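Local coordinates for protein Rio2 kinase (Chaetomium thermophilum, PDB 4GYI) that is an atypical RIO-family kinase that binds ADP and magnesium, carries a phosphoaspartate in this complex, and acts in maturation of the pre-40S ribosomal subunit, at residues I227-I236 / R276-R287; V105-I113 / V123-R131. All blocks are in the same frame, centred on the assembly; numbering follows the deposited sequence.

Interaction 1: residues I227-I236 / R276-R287; sequences IHGDFNEFNI and RDVQCIKRFFER. With MG (magnesium ion), chain C; ADP (adenosine-5'-diphosphate), chain B.
Asp277, on the helix running through 276-287, turns its carboxylate into the loop 227-236 and grips two backbone amides with it. OD2 takes the Gly229 N-H on its syn lone pair, with 2.9 Å between Gly229 N and Asp277 OD2 and a nearly straight bond (170°). Phe231 N instead meets Asp277 OD1 from well above the carboxylate plane, at 3.2 Å. A bridging water joins OD2 to His228 N as well. Next door, Arg276 NH2 donates in the carbonyl plane to Gly229 O (2.8 Å). By position this is the catalytic loop of the protein kinase fold, and an aspartate of the helix beneath holding its backbone is a recurring feature of that family. Farther along, Glu233 can be followed outward. Glu233 CB sits over one face of the Phe284 ring, 3.9 Å from the centroid; CG, set between backbone N and carbonyl carbon, keeps the bent chain (chi2 -91°) alongside CD1 and CE1 of Phe284. Glu233 CD passes 3.6 Å from Phe284 CD1, OE1 accepts from a water that also donates to Cys280 O, and Glu233 OE2 closes a salt bridge with Arg287 NH2 (2.9 Å), the oxygen lying in the guanidinium plane. On the nucleotide side, Asn235 OD1 binds magnesium at 2.1 Å while its ND2 donates to Asp230 O; the Asp230 carboxylate pairs with Arg343.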
loop_
_atom_site.group_PDB
_atom_site.type_symbol
_atom_site.label_atom_id
_atom_site.label_comp_id
_atom_site.label_asym_id
_atom_site.label_seq_id
_atom_site.Cartn_x
_atom_site.Cartn_y
_atom_site.Cartn_z
ATOM N N ILE A 227 -4.562 14.558 -6.977
ATOM C CA ILE A 227 -5.445 14.699 -5.840
ATOM C C ILE A 227 -5.268 13.441 -5.000
ATOM O O ILE A 227 -5.405 12.318 -5.508
ATOM C CB ILE A 227 -6.892 14.773 -6.293
ATOM C CG1 ILE A 227 -7.137 16.065 -7.068
ATOM C CG2 ILE A 227 -7.835 14.658 -5.106
ATOM C CD1 ILE A 227 -8.446 16.055 -7.786
ATOM N N HIS A 228 -4.957 13.626 -3.724
ATOM C CA HIS A 228 -4.597 12.514 -2.842
ATOM C C HIS A 228 -5.750 11.526 -2.699
ATOM O O HIS A 228 -5.565 10.328 -2.908
ATOM C CB HIS A 228 -4.143 13.039 -1.478
ATOM C CG HIS A 228 -3.686 11.969 -0.534
ATOM N ND1 HIS A 228 -4.567 11.180 0.176
ATOM C CD2 HIS A 228 -2.445 11.587 -0.149
ATOM C CE1 HIS A 228 -3.886 10.341 0.938
ATOM N NE2 HIS A 228 -2.597 10.569 0.766
ATOM N N GLY A 229 -6.941 12.039 -2.394
ATOM C CA GLY A 229 -8.150 11.226 -2.376
ATOM C C GLY A 229 -8.465 10.604 -1.019
ATOM O O GLY A 229 -9.555 10.074 -0.810
ATOM N N ASP A 230 -7.516 10.657 -0.089
ATOM C CA ASP A 230 -7.783 10.170 1.265
ATOM C C ASP A 230 -6.966 11.013 2.255
ATOM O O ASP A 230 -6.281 10.494 3.137
ATOM C CB ASP A 230 -7.450 8.675 1.351
ATOM C CG ASP A 230 -7.965 8.034 2.620
ATOM O OD1 ASP A 230 -8.865 8.635 3.250
ATOM O OD2 ASP A 230 -7.457 6.944 2.986
ATOM N N PHE A 231 -7.040 12.332 2.067
ATOM C CA PHE A 231 -6.189 13.286 2.752
ATOM C C PHE A 231 -6.877 13.643 4.061
ATOM O O PHE A 231 -7.804 14.446 4.088
ATOM C CB PHE A 231 -5.992 14.529 1.861
ATOM C CG PHE A 231 -4.817 15.407 2.249
ATOM C CD1 PHE A 231 -3.568 15.211 1.680
ATOM C CD2 PHE A 231 -4.974 16.456 3.143
ATOM C CE1 PHE A 231 -2.485 16.031 2.015
ATOM C CE2 PHE A 231 -3.903 17.275 3.483
ATOM C CZ PHE A 231 -2.649 17.060 2.917
ATOM N N ASN A 232 -6.434 13.012 5.140
ATOM C CA ASN A 232 -7.062 13.176 6.437
ATOM C C ASN A 232 -6.043 12.915 7.537
ATOM O O ASN A 232 -4.865 12.727 7.257
ATOM C CB ASN A 232 -8.286 12.265 6.569
ATOM C CG ASN A 232 -7.948 10.806 6.376
ATOM O OD1 ASN A 232 -6.982 10.303 6.943
ATOM N ND2 ASN A 232 -8.734 10.119 5.558
ATOM N N GLU A 233 -6.503 12.897 8.779
ATOM C CA GLU A 233 -5.608 12.958 9.925
ATOM C C GLU A 233 -4.911 11.616 10.195
ATOM O O GLU A 233 -4.071 11.523 11.089
ATOM C CB GLU A 233 -6.355 13.448 11.173
ATOM C CG GLU A 233 -7.470 12.496 11.664
ATOM C CD GLU A 233 -8.839 12.813 11.063
ATOM O OE1 GLU A 233 -8.903 13.547 10.047
ATOM O OE2 GLU A 233 -9.854 12.335 11.616
ATOM N N PHE A 234 -5.265 10.595 9.415
ATOM C CA PHE A 234 -4.612 9.286 9.472
ATOM C C PHE A 234 -3.500 9.151 8.448
ATOM O O PHE A 234 -2.615 8.322 8.614
ATOM C CB PHE A 234 -5.619 8.156 9.248
ATOM C CG PHE A 234 -6.744 8.151 10.237
ATOM C CD1 PHE A 234 -6.574 7.583 11.488
ATOM C CD2 PHE A 234 -7.969 8.736 9.920
ATOM C CE1 PHE A 234 -7.613 7.581 12.416
ATOM C CE2 PHE A 234 -9.009 8.747 10.836
ATOM C CZ PHE A 234 -8.831 8.166 12.093
ATOM N N ASN A 235 -3.550 9.957 7.388
ATOM C CA ASN A 235 -2.551 9.873 6.326
ATOM C C ASN A 235 -1.604 11.048 6.318
ATOM O O ASN A 235 -0.831 11.241 5.379
ATOM C CB ASN A 235 -3.238 9.709 4.966
ATOM C CG ASN A 235 -3.989 8.412 4.891
ATOM O OD1 ASN A 235 -3.606 7.463 5.568
ATOM N ND2 ASN A 235 -5.080 8.365 4.129
ATOM N N ILE A 236 -1.709 11.849 7.367
ATOM C CA ILE A 236 -0.793 12.953 7.588
ATOM C C ILE A 236 -0.035 12.675 8.875
ATOM O O ILE A 236 -0.626 12.513 9.948
ATOM C CB ILE A 236 -1.538 14.302 7.706
ATOM C CG1 ILE A 236 -2.224 14.628 6.379
ATOM C CG2 ILE A 236 -0.564 15.421 8.089
ATOM C CD1 ILE A 236 -3.443 15.521 6.514
ATOM N N ARG A 276 -13.418 17.120 -1.253
ATOM C CA ARG A 276 -13.517 16.190 -0.146
ATOM C C ARG A 276 -12.256 16.217 0.716
ATOM O O ARG A 276 -12.335 16.177 1.939
ATOM C CB ARG A 276 -13.778 14.785 -0.658
ATOM C CG ARG A 276 -14.298 13.844 0.405
ATOM C CD ARG A 276 -14.630 12.484 -0.196
ATOM N NE ARG A 276 -13.426 11.774 -0.599
ATOM C CZ ARG A 276 -13.416 10.594 -1.215
ATOM N NH1 ARG A 276 -14.557 9.979 -1.502
ATOM N NH2 ARG A 276 -12.261 10.026 -1.542
ATOM N N ASP A 277 -11.097 16.278 0.074
ATOM C CA ASP A 277 -9.834 16.413 0.799
ATOM C C ASP A 277 -9.821 17.697 1.651
ATOM O O ASP A 277 -9.535 17.662 2.854
ATOM C CB ASP A 277 -8.632 16.376 -0.173
ATOM C CG ASP A 277 -8.248 14.927 -0.626
ATOM O OD1 ASP A 277 -8.790 13.937 -0.065
ATOM O OD2 ASP A 277 -7.378 14.786 -1.531
ATOM N N VAL A 278 -10.143 18.825 1.028
ATOM C CA VAL A 278 -10.184 20.107 1.731
ATOM C C VAL A 278 -11.184 20.076 2.904
ATOM O O VAL A 278 -10.879 20.535 4.004
ATOM C CB VAL A 278 -10.559 21.255 0.757
ATOM C CG1 VAL A 278 -10.847 22.537 1.515
ATOM C CG2 VAL A 278 -9.468 21.465 -0.291
ATOM N N GLN A 279 -12.374 19.530 2.673
ATOM C CA GLN A 279 -13.389 19.477 3.724
ATOM C C GLN A 279 -12.979 18.556 4.875
ATOM O O GLN A 279 -13.341 18.816 6.022
ATOM C CB GLN A 279 -14.751 19.064 3.160
ATOM C CG GLN A 279 -15.843 20.137 3.275
ATOM C CD GLN A 279 -15.430 21.501 2.704
ATOM O OE1 GLN A 279 -15.564 22.528 3.370
ATOM N NE2 GLN A 279 -14.940 21.511 1.464
ATOM N N CYS A 280 -12.224 17.493 4.578
ATOM C CA CYS A 280 -11.694 16.621 5.633
ATOM C C CYS A 280 -10.766 17.382 6.578
ATOM O O CYS A 280 -10.882 17.272 7.803
ATOM C CB CYS A 280 -10.946 15.414 5.053
ATOM S SG CYS A 280 -11.995 13.978 4.779
ATOM N N ILE A 281 -9.848 18.139 5.990
ATOM C CA ILE A 281 -8.947 19.001 6.747
ATOM C C ILE A 281 -9.713 20.034 7.594
ATOM O O ILE A 281 -9.485 20.142 8.806
ATOM C CB ILE A 281 -7.965 19.720 5.806
ATOM C CG1 ILE A 281 -7.030 18.701 5.142
ATOM C CG2 ILE A 281 -7.179 20.778 6.549
ATOM C CD1 ILE A 281 -6.406 17.740 6.111
ATOM N N LYS A 282 -10.625 20.780 6.968
ATOM C CA LYS A 282 -11.414 21.776 7.696
ATOM C C LYS A 282 -12.186 21.132 8.848
ATOM O O LYS A 282 -12.158 21.633 9.970
ATOM C CB LYS A 282 -12.399 22.503 6.769
ATOM C CG LYS A 282 -11.729 23.403 5.749
ATOM C CD LYS A 282 -12.779 24.170 4.926
ATOM C CE LYS A 282 -12.121 24.961 3.802
ATOM N NZ LYS A 282 -13.056 25.745 2.942
ATOM N N ARG A 283 -12.879 20.029 8.568
ATOM C CA ARG A 283 -13.612 19.309 9.615
ATOM C C ARG A 283 -12.705 18.993 10.804
ATOM O O ARG A 283 -13.028 19.332 11.938
ATOM C CB ARG A 283 -14.204 18.008 9.084
ATOM C CG ARG A 283 -15.644 18.085 8.616
ATOM C CD ARG A 283 -16.177 16.673 8.390
ATOM N NE ARG A 283 -15.876 15.816 9.535
ATOM C CZ ARG A 283 -16.783 15.364 10.395
ATOM N NH1 ARG A 283 -18.065 15.664 10.232
ATOM N NH2 ARG A 283 -16.411 14.598 11.412
ATOM N N PHE A 284 -11.567 18.356 10.531
ATOM C CA PHE A 284 -10.635 17.997 11.589
ATOM C C PHE A 284 -10.192 19.217 12.402
ATOM O O PHE A 284 -10.265 19.214 13.632
ATOM C CB PHE A 284 -9.415 17.257 11.037
ATOM C CG PHE A 284 -8.395 16.941 12.087
ATOM C CD1 PHE A 284 -8.606 15.899 12.978
ATOM C CD2 PHE A 284 -7.247 17.716 12.214
ATOM C CE1 PHE A 284 -7.672 15.605 13.964
ATOM C CE2 PHE A 284 -6.318 17.451 13.196
ATOM C CZ PHE A 284 -6.520 16.379 14.068
ATOM N N PHE A 285 -9.775 20.269 11.711
ATOM C CA PHE A 285 -9.359 21.493 12.380
ATOM C C PHE A 285 -10.474 22.162 13.153
ATOM O O PHE A 285 -10.224 22.914 14.083
ATOM C CB PHE A 285 -8.715 22.463 11.399
ATOM C CG PHE A 285 -7.263 22.191 11.192
ATOM C CD1 PHE A 285 -6.308 23.050 11.685
ATOM C CD2 PHE A 285 -6.852 21.028 10.560
ATOM C CE1 PHE A 285 -4.961 22.774 11.515
ATOM C CE2 PHE A 285 -5.513 20.755 10.386
ATOM C CZ PHE A 285 -4.568 21.624 10.865
ATOM N N GLU A 286 -11.710 21.864 12.791
ATOM C CA GLU A 286 -12.821 22.481 13.480
ATOM C C GLU A 286 -13.100 21.711 14.764
ATOM O O GLU A 286 -13.242 22.310 15.829
ATOM C CB GLU A 286 -14.050 22.543 12.576
ATOM C CG GLU A 286 -15.073 23.578 12.985
ATOM C CD GLU A 286 -15.894 23.152 14.183
ATOM O OE1 GLU A 286 -16.040 21.926 14.393
ATOM O OE2 GLU A 286 -16.391 24.040 14.915
ATOM N N ARG A 287 -13.164 20.384 14.676
ATOM C CA ARG A 287 -13.470 19.584 15.863
ATOM C C ARG A 287 -12.295 19.424 16.839
ATOM O O ARG A 287 -12.499 19.392 18.054
ATOM C CB ARG A 287 -14.102 18.229 15.502
ATOM C CG ARG A 287 -13.424 17.486 14.372
ATOM C CD ARG A 287 -14.125 16.161 14.050
ATOM N NE ARG A 287 -13.574 15.513 12.855
ATOM C CZ ARG A 287 -12.551 14.656 12.853
ATOM N NH1 ARG A 287 -11.945 14.329 13.986
ATOM N NH2 ARG A 287 -12.132 14.124 11.712
HETATM MG MG MG C . -3.998 5.386 5.417
HETATM P PB ADP B . -3.476 2.124 5.250
HETATM O O1B ADP B . -3.853 0.763 5.783
HETATM O O2B ADP B . -4.228 3.325 5.768
HETATM O O3B ADP B . -3.455 1.992 3.661
HETATM P PA ADP B . -1.088 3.711 5.596
HETATM O O1A ADP B . -2.076 4.836 5.744
HETATM O O2A ADP B . -0.068 3.800 4.468
HETATM O O3A ADP B . -1.880 2.308 5.516
HETATM O "O5'" ADP B . -0.378 3.516 7.015
HETATM C "C5'" ADP B . -1.180 3.259 8.176
HETATM C "C4'" ADP B . -0.467 3.785 9.420
HETATM O "O4'" ADP B . 0.852 3.219 9.519
HETATM C "C3'" ADP B . -0.239 5.297 9.428
HETATM O "O3'" ADP B . -1.348 6.043 9.942
HETATM C "C2'" ADP B . 0.992 5.455 10.294
HETATM O "O2'" ADP B . 0.648 5.296 11.676
HETATM C "C1'" ADP B . 1.782 4.211 9.972
HETATM N N9 ADP B . 2.749 4.387 8.871
HETATM C C8 ADP B . 2.566 3.992 7.597
HETATM N N7 ADP B . 3.663 4.250 6.837
HETATM C C5 ADP B . 4.568 4.809 7.667
HETATM C C6 ADP B . 5.946 5.316 7.539
HETATM N N6 ADP B . 6.577 5.268 6.348
HETATM N N1 ADP B . 6.539 5.816 8.642
HETATM C C2 ADP B . 5.924 5.856 9.845
HETATM N N3 ADP B . 4.676 5.409 10.037
HETATM C C4 ADP B . 3.965 4.893 9.001
HETATM O O HOH W 1 -5.095 16.178 -2.480
HETATM O O HOH W 2 -6.103 5.539 5.461
HETATM O O HOH W 3 -10.244 13.105 2.090
HETATM O O HOH W 4 -11.306 14.763 9.001
HETATM O O HOH W 5 -4.116 5.565 7.490
#

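Interaction 2: residues V105-I113 / V123-R131; sequences VGKESDIMI and VLKIHRLGR. With ADP (adenosine-5'-diphosphate), chain B; EDO (1,2-ethanediol), chain D.
The beta hairpin at the roof of the nucleotide site joins strands 109-113 and 123-127, with Asp110-Ile126 and Met112-Leu124 as its antiparallel hydrogen-bonded pairs. On the sheet face bearing these residues, Met112 CE packs against Leu124 CD2 (3.6 Å). Beside it Asp110 meets two arginines. Arg131 grips it end-on, NH1 to Asp110 OD1 (2.9 Å) and NH2 to Asp110 OD2 (3.1 Å), while Arg128 NE reaches the same OD2 at 2.9 Å, from the same side of the carboxylate plane as Arg131 NH2. Arg128, its guanidinium covered over the centre by Ile126 CG2, is also paired with Asp83 of helix 79-92. In the N-lobe of a protein kinase the other face of such a hairpin covers the nucleotide, and here Lys125, its CG anti to the backbone N (chi1 -179°) and its chain extended beyond, carries NZ to ADP O2A at 2.7 Å and also pairs with Glu163 of helix 149-172, as the family's lysine-glutamate pair does. Putting an alanine at Arg131 would probably leave Asp110 OD1 without its charged mate and Gly106 O without the NH1 donor, 2.8 Å away. Nearer the adenine, Ile111 CG2 rests on Val123 CG1, and Val123 CG2 faces the base.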
loop_
_atom_site.group_PDB
_atom_site.type_symbol
_atom_site.label_atom_id
_atom_site.label_comp_id
_atom_site.label_asym_id
_atom_site.label_seq_id
_atom_site.Cartn_x
_atom_site.Cartn_y
_atom_site.Cartn_z
ATOM N N VAL A 105 -2.330 -4.202 12.112
ATOM C CA VAL A 105 -3.373 -4.739 11.246
ATOM C C VAL A 105 -4.434 -3.679 10.928
ATOM O O VAL A 105 -5.171 -3.240 11.812
ATOM C CB VAL A 105 -4.007 -6.029 11.848
ATOM C CG1 VAL A 105 -3.042 -7.200 11.738
ATOM C CG2 VAL A 105 -4.399 -5.819 13.305
ATOM N N GLY A 106 -4.498 -3.262 9.665
ATOM C CA GLY A 106 -5.413 -2.204 9.256
ATOM C C GLY A 106 -6.593 -2.690 8.433
ATOM O O GLY A 106 -6.747 -3.888 8.176
ATOM N N LYS A 107 -7.438 -1.757 8.011
ATOM C CA LYS A 107 -8.647 -2.134 7.302
ATOM C C LYS A 107 -8.314 -2.496 5.866
ATOM O O LYS A 107 -8.953 -3.379 5.281
ATOM C CB LYS A 107 -9.682 -1.007 7.342
ATOM C CG LYS A 107 -10.105 -0.611 8.754
ATOM C CD LYS A 107 -10.547 -1.832 9.566
ATOM C CE LYS A 107 -10.980 -1.459 10.983
ATOM N NZ LYS A 107 -12.193 -0.588 11.002
ATOM N N GLU A 108 -7.304 -1.825 5.314
ATOM C CA GLU A 108 -6.943 -2.103 3.928
ATOM C C GLU A 108 -5.477 -2.472 3.717
ATOM O O GLU A 108 -5.066 -2.789 2.597
ATOM C CB GLU A 108 -7.393 -0.979 2.980
ATOM C CG GLU A 108 -7.135 0.428 3.474
ATOM C CD GLU A 108 -8.425 1.218 3.653
ATOM O OE1 GLU A 108 -9.440 0.616 4.047
ATOM O OE2 GLU A 108 -8.429 2.435 3.390
ATOM N N SER A 109 -4.699 -2.506 4.786
ATOM C CA SER A 109 -3.304 -2.919 4.651
ATOM C C SER A 109 -2.718 -3.347 5.987
ATOM O O SER A 109 -3.253 -3.009 7.033
ATOM C CB SER A 109 -2.465 -1.777 4.065
ATOM O OG SER A 109 -2.190 -0.813 5.070
ATOM N N ASP A 110 -1.625 -4.105 5.948
ATOM C CA ASP A 110 -0.874 -4.421 7.160
ATOM C C ASP A 110 0.465 -3.670 7.160
ATOM O O ASP A 110 1.155 -3.613 6.148
ATOM C CB ASP A 110 -0.618 -5.929 7.269
ATOM C CG ASP A 110 -1.885 -6.721 7.587
ATOM O OD1 ASP A 110 -2.795 -6.158 8.236
ATOM O OD2 ASP A 110 -1.970 -7.907 7.187
ATOM N N ILE A 111 0.821 -3.083 8.292
ATOM C CA ILE A 111 2.060 -2.331 8.398
ATOM C C ILE A 111 3.003 -3.099 9.317
ATOM O O ILE A 111 2.661 -3.387 10.457
ATOM C CB ILE A 111 1.815 -0.926 8.974
ATOM C CG1 ILE A 111 0.729 -0.203 8.180
ATOM C CG2 ILE A 111 3.101 -0.116 8.989
ATOM C CD1 ILE A 111 1.136 0.148 6.762
ATOM N N MET A 112 4.180 -3.443 8.808
ATOM C CA MET A 112 5.172 -4.182 9.584
ATOM C C MET A 112 6.424 -3.344 9.663
ATOM O O MET A 112 6.700 -2.560 8.774
ATOM C CB MET A 112 5.528 -5.505 8.887
ATOM C CG MET A 112 4.382 -6.510 8.812
ATOM S SD MET A 112 4.915 -8.167 9.257
ATOM C CE MET A 112 5.644 -8.718 7.722
ATOM N N ILE A 113 7.197 -3.513 10.719
ATOM C CA ILE A 113 8.497 -2.879 10.757
ATOM C C ILE A 113 9.472 -3.944 10.383
ATOM O O ILE A 113 9.379 -5.062 10.877
ATOM C CB ILE A 113 8.826 -2.337 12.140
ATOM C CG1 ILE A 113 7.858 -1.207 12.484
ATOM C CG2 ILE A 113 10.230 -1.779 12.165
ATOM C CD1 ILE A 113 6.586 -1.664 13.148
ATOM N N VAL A 123 9.763 0.381 6.897
ATOM C CA VAL A 123 8.386 -0.098 6.947
ATOM C C VAL A 123 8.070 -1.008 5.775
ATOM O O VAL A 123 8.442 -0.724 4.643
ATOM C CB VAL A 123 7.385 1.086 6.963
ATOM C CG1 VAL A 123 5.982 0.647 6.550
ATOM C CG2 VAL A 123 7.361 1.725 8.336
ATOM N N LEU A 124 7.412 -2.124 6.063
ATOM C CA LEU A 124 6.881 -2.975 5.019
ATOM C C LEU A 124 5.362 -2.810 5.008
ATOM O O LEU A 124 4.698 -3.045 6.016
ATOM C CB LEU A 124 7.242 -4.435 5.280
ATOM C CG LEU A 124 6.594 -5.445 4.327
ATOM C CD1 LEU A 124 7.193 -5.324 2.935
ATOM C CD2 LEU A 124 6.753 -6.854 4.847
ATOM N N LYS A 125 4.810 -2.374 3.888
ATOM C CA LYS A 125 3.356 -2.236 3.795
ATOM C C LYS A 125 2.828 -3.365 2.926
ATOM O O LYS A 125 3.360 -3.614 1.851
ATOM C CB LYS A 125 2.960 -0.885 3.198
ATOM C CG LYS A 125 1.424 -0.652 3.090
ATOM C CD LYS A 125 1.148 0.754 2.576
ATOM C CE LYS A 125 -0.357 1.029 2.372
ATOM N NZ LYS A 125 -0.606 2.494 2.175
ATOM N N ILE A 126 1.804 -4.059 3.415
ATOM C CA ILE A 126 1.204 -5.166 2.687
ATOM C C ILE A 126 -0.240 -4.818 2.360
ATOM O O ILE A 126 -1.033 -4.613 3.260
ATOM C CB ILE A 126 1.221 -6.451 3.546
ATOM C CG1 ILE A 126 2.674 -6.770 3.971
ATOM C CG2 ILE A 126 0.613 -7.624 2.766
ATOM C CD1 ILE A 126 2.804 -8.006 4.879
ATOM N N HIS A 127 -0.584 -4.733 1.084
ATOM C CA HIS A 127 -1.935 -4.354 0.712
ATOM C C HIS A 127 -2.908 -5.518 0.852
ATOM O O HIS A 127 -2.592 -6.660 0.483
ATOM C CB HIS A 127 -1.974 -3.773 -0.701
ATOM C CG HIS A 127 -1.384 -2.401 -0.809
ATOM N ND1 HIS A 127 -2.125 -1.254 -0.603
ATOM C CD2 HIS A 127 -0.125 -1.988 -1.093
ATOM C CE1 HIS A 127 -1.354 -0.194 -0.771
ATOM N NE2 HIS A 127 -0.135 -0.611 -1.069
ATOM N N ARG A 128 -4.083 -5.200 1.396
ATOM C CA ARG A 128 -5.106 -6.170 1.760
ATOM C C ARG A 128 -6.498 -5.841 1.209
ATOM O O ARG A 128 -7.480 -5.896 1.945
ATOM C CB ARG A 128 -5.199 -6.235 3.291
ATOM C CG ARG A 128 -3.912 -6.745 3.939
ATOM C CD ARG A 128 -3.627 -8.213 3.599
ATOM N NE ARG A 128 -2.559 -8.745 4.451
ATOM C CZ ARG A 128 -1.758 -9.759 4.133
ATOM N NH1 ARG A 128 -1.889 -10.384 2.964
ATOM N NH2 ARG A 128 -0.821 -10.147 4.993
ATOM N N LEU A 129 -6.588 -5.499 -0.073
ATOM C CA LEU A 129 -7.881 -5.223 -0.691
ATOM C C LEU A 129 -8.782 -6.462 -0.552
ATOM O O LEU A 129 -8.302 -7.577 -0.669
ATOM C CB LEU A 129 -7.690 -4.867 -2.181
ATOM C CG LEU A 129 -7.332 -3.419 -2.545
ATOM C CD1 LEU A 129 -6.097 -2.956 -1.804
ATOM C CD2 LEU A 129 -7.089 -3.282 -4.028
ATOM N N GLY A 130 -10.068 -6.269 -0.278
ATOM C CA GLY A 130 -10.994 -7.385 -0.153
ATOM C C GLY A 130 -11.236 -7.857 1.270
ATOM O O GLY A 130 -12.186 -8.609 1.539
ATOM N N ARG A 131 -10.368 -7.434 2.183
ATOM C CA ARG A 131 -10.425 -7.905 3.569
ATOM C C ARG A 131 -11.685 -7.410 4.258
ATOM O O ARG A 131 -12.038 -6.248 4.138
ATOM C CB ARG A 131 -9.188 -7.453 4.347
ATOM C CG ARG A 131 -9.418 -7.219 5.827
ATOM C CD ARG A 131 -8.150 -6.684 6.493
ATOM N NE ARG A 131 -7.101 -7.700 6.565
ATOM C CZ ARG A 131 -5.856 -7.456 6.964
ATOM N NH1 ARG A 131 -5.492 -6.225 7.309
ATOM N NH2 ARG A 131 -4.970 -8.439 7.017
HETATM P PB ADP B . -3.476 2.124 5.250
HETATM O O1B ADP B . -3.853 0.763 5.783
HETATM O O2B ADP B . -4.228 3.325 5.768
HETATM O O3B ADP B . -3.455 1.992 3.661
HETATM P PA ADP B . -1.088 3.711 5.596
HETATM O O1A ADP B . -2.076 4.836 5.744
HETATM O O2A ADP B . -0.068 3.800 4.468
HETATM O O3A ADP B . -1.880 2.308 5.516
HETATM O "O5'" ADP B . -0.378 3.516 7.015
HETATM C "C5'" ADP B . -1.180 3.259 8.176
HETATM C "C4'" ADP B . -0.467 3.785 9.420
HETATM O "O4'" ADP B . 0.852 3.219 9.519
HETATM C "C3'" ADP B . -0.239 5.297 9.428
HETATM O "O3'" ADP B . -1.348 6.043 9.942
HETATM C "C2'" ADP B . 0.992 5.455 10.294
HETATM O "O2'" ADP B . 0.648 5.296 11.676
HETATM C "C1'" ADP B . 1.782 4.211 9.972
HETATM N N9 ADP B . 2.749 4.387 8.871
HETATM C C8 ADP B . 2.566 3.992 7.597
HETATM N N7 ADP B . 3.663 4.250 6.837
HETATM C C5 ADP B . 4.568 4.809 7.667
HETATM C C6 ADP B . 5.946 5.316 7.539
HETATM N N6 ADP B . 6.577 5.268 6.348
HETATM N N1 ADP B . 6.539 5.816 8.642
HETATM C C2 ADP B . 5.924 5.856 9.845
HETATM N N3 ADP B . 4.676 5.409 10.037
HETATM C C4 ADP B . 3.965 4.893 9.001
HETATM C C1 EDO D . -5.227 -9.858 -0.881
HETATM O O1 EDO D . -5.524 -8.464 -0.760
HETATM C C2 EDO D . -4.096 -10.199 0.074
HETATM O O2 EDO D . -3.057 -9.257 -0.126
HETATM O O HOH W 6 -4.397 -0.821 0.445
#

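In the fold
The two contacts show how a kinase site is assembled from separate lobes. Interaction 2 comes first along the chain, within the five-stranded antiparallel sheet, where its hairpin lies between strand 98-105 and strand 187-191; interaction 1 follows, setting the loop between strands 226-227 and 236-242 against helix 270-289. The centres of interactions 1 and 2 are about 21 Å apart. The nearest atoms of interactions 1 and 2 are about 5 Å apart, without touching. ADP lies against both: residues 105-113 and 123-131 supply phosphate and adenine contacts, and residues 227-236 a backbone carbonyl that accepts from the ribose hydroxyl, and a magnesium ligand. Arg343, the last modelled residue, forms salt bridges with Glu108 and Asp230, linking the two sides.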